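PDB 6M6T: 4-alpha-glucanotransferase from Streptococcus agalactiae, which belongs to the amylomaltases, or disproportionating enzymes, and is built on a TIM-barrel fold. Local coordinates for residues E477-E481 / N482-F486; I445-M448 / Q449-L452. All blocks are in the same frame, centred on the assembly; numbering follows the deposited sequence.

Interaction 1 (E477-E481 / N482-F486)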
loop_
_atom_site.group_PDB
_atom_site.type_symbol
_atom_site.label_atom_id
_atom_site.label_comp_id
_atom_site.label_asym_id
_atom_site.label_seq_id
_atom_site.Cartn_x
_atom_site.Cartn_y
_atom_site.Cartn_z
ATOM N N GLU A 477 5.329 -23.199 -6.442
ATOM C CA GLU A 477 6.412 -24.168 -6.349
ATOM C C GLU A 477 7.390 -23.851 -5.219
ATOM O O GLU A 477 8.055 -24.754 -4.709
ATOM C CB GLU A 477 7.127 -24.201 -7.701
ATOM C CG GLU A 477 8.457 -24.922 -7.736
ATOM C CD GLU A 477 9.102 -24.848 -9.108
ATOM O OE1 GLU A 477 8.605 -24.059 -9.947
ATOM O OE2 GLU A 477 10.094 -25.577 -9.347
ATOM N N ASP A 478 7.507 -22.589 -4.818
ATOM C CA ASP A 478 8.524 -22.186 -3.859
ATOM C C ASP A 478 8.047 -22.224 -2.420
ATOM O O ASP A 478 8.879 -22.083 -1.513
ATOM C CB ASP A 478 9.019 -20.778 -4.161
ATOM C CG ASP A 478 10.089 -20.758 -5.218
ATOM O OD1 ASP A 478 9.744 -21.003 -6.395
ATOM O OD2 ASP A 478 11.266 -20.494 -4.873
ATOM N N LEU A 479 6.741 -22.383 -2.188
ATOM C CA LEU A 479 6.222 -22.491 -0.823
ATOM C C LEU A 479 6.233 -23.955 -0.365
ATOM O O LEU A 479 5.223 -24.540 0.031
ATOM C CB LEU A 479 4.833 -21.868 -0.721
ATOM C CG LEU A 479 4.490 -21.382 0.697
ATOM C CD1 LEU A 479 5.738 -20.909 1.456
ATOM C CD2 LEU A 479 3.417 -20.290 0.709
ATOM N N THR A 480 7.434 -24.530 -0.421
ATOM C CA THR A 480 7.682 -25.881 0.054
ATOM C C THR A 480 7.277 -26.039 1.522
ATOM O O THR A 480 7.359 -25.102 2.318
ATOM C CB THR A 480 9.166 -26.210 -0.135
ATOM O OG1 THR A 480 9.951 -25.514 0.848
ATOM C CG2 THR A 480 9.635 -25.779 -1.524
ATOM N N GLU A 481 6.824 -27.242 1.876
ATOM C CA GLU A 481 6.504 -27.600 3.259
ATOM C C GLU A 481 7.646 -27.280 4.223
ATOM O O GLU A 481 7.449 -27.136 5.433
ATOM C CB GLU A 481 6.145 -29.096 3.348
ATOM C CG GLU A 481 4.804 -29.384 4.048
ATOM C CD GLU A 481 3.607 -28.662 3.393
ATOM O OE1 GLU A 481 3.580 -28.530 2.146
ATOM O OE2 GLU A 481 2.662 -28.275 4.122
ATOM N N ASN A 482 8.865 -27.257 3.690
ATOM C CA ASN A 482 10.038 -26.921 4.496
ATOM C C ASN A 482 10.046 -25.438 4.882
ATOM O O ASN A 482 10.279 -25.102 6.052
ATOM C CB ASN A 482 11.303 -27.324 3.717
ATOM C CG ASN A 482 12.574 -26.696 4.240
ATOM O OD1 ASN A 482 12.905 -25.548 3.904
ATOM N ND2 ASN A 482 13.323 -27.465 5.040
ATOM N N ARG A 483 9.772 -24.534 3.925
ATOM C CA ARG A 483 9.658 -23.113 4.267
ATOM C C ARG A 483 8.574 -22.899 5.319
ATOM O O ARG A 483 8.772 -22.167 6.305
ATOM C CB ARG A 483 9.355 -22.258 3.030
ATOM C CG ARG A 483 10.320 -22.389 1.871
ATOM C CD ARG A 483 11.762 -22.195 2.298
ATOM N NE ARG A 483 12.629 -21.989 1.141
ATOM C CZ ARG A 483 13.893 -22.399 1.074
ATOM N NH1 ARG A 483 14.429 -23.038 2.112
ATOM N NH2 ARG A 483 14.622 -22.165 -0.018
ATOM N N LYS A 484 7.416 -23.540 5.121
ATOM C CA LYS A 484 6.310 -23.390 6.061
ATOM C C LYS A 484 6.694 -23.907 7.436
ATOM O O LYS A 484 6.345 -23.302 8.456
ATOM C CB LYS A 484 5.063 -24.114 5.537
ATOM C CG LYS A 484 4.456 -23.462 4.299
ATOM C CD LYS A 484 3.778 -24.456 3.344
ATOM C CE LYS A 484 2.294 -24.571 3.623
ATOM N NZ LYS A 484 2.104 -25.468 4.782
ATOM N N ALA A 485 7.415 -25.033 7.483
ATOM C CA ALA A 485 7.830 -25.601 8.762
ATOM C C ALA A 485 8.813 -24.682 9.475
ATOM O O ALA A 485 8.761 -24.531 10.701
ATOM C CB ALA A 485 8.445 -26.979 8.538
ATOM N N PHE A 486 9.697 -24.044 8.707
ATOM C CA PHE A 486 10.619 -23.072 9.271
ATOM C C PHE A 486 9.871 -21.915 9.920
ATOM O O PHE A 486 10.199 -21.488 11.042
ATOM C CB PHE A 486 11.553 -22.544 8.185
ATOM C CG PHE A 486 12.340 -21.359 8.626
ATOM C CD1 PHE A 486 13.242 -21.469 9.670
ATOM C CD2 PHE A 486 12.145 -20.124 8.048
ATOM C CE1 PHE A 486 13.958 -20.376 10.104
ATOM C CE2 PHE A 486 12.860 -19.030 8.482
ATOM C CZ PHE A 486 13.762 -19.151 9.514
#
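Thr480 and Lys484 meet through their backbones in the first turn of helix 481-493: Lys484 N donates to Thr480 O at 3.2 Å, and one residue on Ala485 N donates to Glu481 O at 2.9 Å. Thr480 caps this helix with its side chain. Its OG1 sits between its own backbone N and carbonyl carbon (chi1 74°) and accepts from Arg483 N at 3.2 Å. The aliphatic part of Arg483 runs obliquely across the threonine side chain. Lys484 bends at chi2, chi3 and chi4, and this brings its amine back to Glu481. Lys484 NZ forms a salt bridge with Glu481 OE2 at 2.9 Å, meeting it from above the carboxylate plane. The amine also makes a salt bridge to Glu38 of helix 27-38, and thus has two acidic partners. Leu479, the centre of an inverse gamma turn, lies across the lysine stem at about a right angle, with its CD1 4.0 Å from Lys484 CG. This is a surface contact. A threonine N-cap, with its hydroxyl taking the N-H three residues on, is a classic helix start.

Interaction 2 (I445-M448 / Q449-L452)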
loop_
_atom_site.group_PDB
_atom_site.type_symbol
_atom_site.label_atom_id
_atom_site.label_comp_id
_atom_site.label_asym_id
_atom_site.label_seq_id
_atom_site.Cartn_x
_atom_site.Cartn_y
_atom_site.Cartn_z
ATOM N N ILE A 445 7.202 -8.980 11.464
ATOM C CA ILE A 445 6.645 -9.283 10.150
ATOM C C ILE A 445 7.753 -9.796 9.247
ATOM O O ILE A 445 8.829 -9.192 9.163
ATOM C CB ILE A 445 5.964 -8.062 9.515
ATOM C CG1 ILE A 445 5.003 -7.424 10.507
ATOM C CG2 ILE A 445 5.210 -8.484 8.289
ATOM C CD1 ILE A 445 3.828 -8.301 10.804
ATOM N N THR A 446 7.481 -10.898 8.560
ATOM C CA THR A 446 8.454 -11.553 7.705
ATOM C C THR A 446 8.108 -11.299 6.246
ATOM O O THR A 446 6.956 -11.469 5.835
ATOM C CB THR A 446 8.499 -13.044 8.003
ATOM O OG1 THR A 446 8.944 -13.222 9.358
ATOM C CG2 THR A 446 9.448 -13.753 7.024
ATOM N N CYS A 447 9.102 -10.855 5.485
ATOM C CA CYS A 447 8.917 -10.520 4.082
ATOM C C CYS A 447 8.869 -11.814 3.296
ATOM O O CYS A 447 9.869 -12.538 3.254
ATOM C CB CYS A 447 10.071 -9.647 3.595
ATOM S SG CYS A 447 9.776 -7.854 3.565
ATOM N N MET A 448 7.728 -12.108 2.666
ATOM C CA MET A 448 7.584 -13.393 1.986
ATOM C C MET A 448 8.744 -13.688 1.035
ATOM O O MET A 448 9.034 -14.861 0.767
ATOM C CB MET A 448 6.243 -13.442 1.238
ATOM C CG MET A 448 6.005 -14.709 0.413
ATOM S SD MET A 448 5.867 -16.207 1.413
ATOM C CE MET A 448 4.502 -15.786 2.444
ATOM N N GLN A 449 9.434 -12.657 0.542
ATOM C CA GLN A 449 10.636 -12.894 -0.254
ATOM C C GLN A 449 11.655 -13.701 0.534
ATOM O O GLN A 449 12.115 -14.758 0.082
ATOM C CB GLN A 449 11.256 -11.569 -0.697
ATOM C CG GLN A 449 10.665 -10.941 -1.940
ATOM C CD GLN A 449 9.471 -10.064 -1.617
ATOM O OE1 GLN A 449 8.681 -10.354 -0.693
ATOM N NE2 GLN A 449 9.333 -8.976 -2.364
ATOM N N ASP A 450 11.998 -13.218 1.738
ATOM C CA ASP A 450 13.087 -13.799 2.526
ATOM C C ASP A 450 12.722 -15.157 3.110
ATOM O O ASP A 450 13.597 -16.007 3.285
ATOM C CB ASP A 450 13.479 -12.830 3.633
ATOM C CG ASP A 450 13.766 -11.438 3.098
ATOM O OD1 ASP A 450 14.439 -11.355 2.039
ATOM O OD2 ASP A 450 13.316 -10.438 3.722
ATOM N N LEU A 451 11.446 -15.383 3.411
ATOM C CA LEU A 451 11.008 -16.714 3.811
ATOM C C LEU A 451 11.346 -17.765 2.752
ATOM O O LEU A 451 11.722 -18.892 3.089
ATOM C CB LEU A 451 9.516 -16.694 4.099
ATOM C CG LEU A 451 9.023 -18.031 4.591
ATOM C CD1 LEU A 451 8.997 -18.024 6.104
ATOM C CD2 LEU A 451 7.656 -18.284 4.009
ATOM N N LEU A 452 11.239 -17.417 1.471
ATOM C CA LEU A 452 11.633 -18.322 0.392
ATOM C C LEU A 452 13.071 -18.125 -0.065
ATOM O O LEU A 452 13.463 -18.715 -1.080
ATOM C CB LEU A 452 10.712 -18.163 -0.817
ATOM C CG LEU A 452 9.238 -17.977 -0.481
ATOM C CD1 LEU A 452 8.508 -17.394 -1.691
ATOM C CD2 LEU A 452 8.604 -19.284 -0.012
#
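Gln449 directly follows Met448, where strand 443-447 gives way to the short helix 448-451. The glutamine chain bends at chi2 (87°). Its amide nitrogen NE2 reaches outside the two segments and is hydrogen-bonded to Ser458 O.

Asp450 comes next. Its backbone N makes a weak, bent hydrogen bond to Cys447 O at 2.7 Å, with an N-H...acceptor angle of 126°. Its side chain turns back beside the N-cap residue, where carboxylate oxygen OD2 lies near Cys447 CB. The other carboxylate oxygen, OD1, accepts a hydrogen bond from Ile401 N, its polar partner outside the turn.

Leu451 N donates to the same Cys447 O at 3.3 Å, in a straighter bond. Two N-H groups thus converge on one carbonyl at the helix start. The leucine side chain has CG anti to its backbone N (chi1 -177°), and CD2 meets Met448 SD at 3.8 Å. The two side chains approach each other obliquely. On the strand side, Thr446 CG2 stands 4.1 Å from Leu451 CB, while the threonine hydroxyl OG1 is hydrogen-bonded to Tyr437 OH.

Leu452 leaves helical geometry. Its N makes a weak hydrogen bond to Met448 O. Its side chain joins the apolar contacts of the methionine, with Leu452 CD1 4.2 Å from Met448 CG.

The whole turn is buried. Strand 443-447 lies between strands 6-10 and 389-392 in the parallel barrel sheet. Thr446 pairs through its backbone with Gly8 and Leu10, and Ile445 with Ala391. Met448 packs on Val9 of strand 6-10 and on Phe32 and Phe35 of helix 27-38.

From the N terminus, interaction 2 comes first, as the chain leaves strand 443-447 and enters helix 448-451. A loop then leads to interaction 1, where helix 481-493 begins. The two lie in series, neither nested nor crossing, and each closes a single local turn. Their centres are about 11 Å apart, and they touch directly. Leu479 CD1 lies 3.6 Å from Leu452 CD2, and Arg483 CD packs against Leu451 O. The buried turn that follows barrel strand 443-447 is thereby joined to the surface start of the last helix. Helix 27-38 borders both contacts, through Phe32 and Phe35 at interaction 2 and through Phe35 and Glu38 at interaction 1.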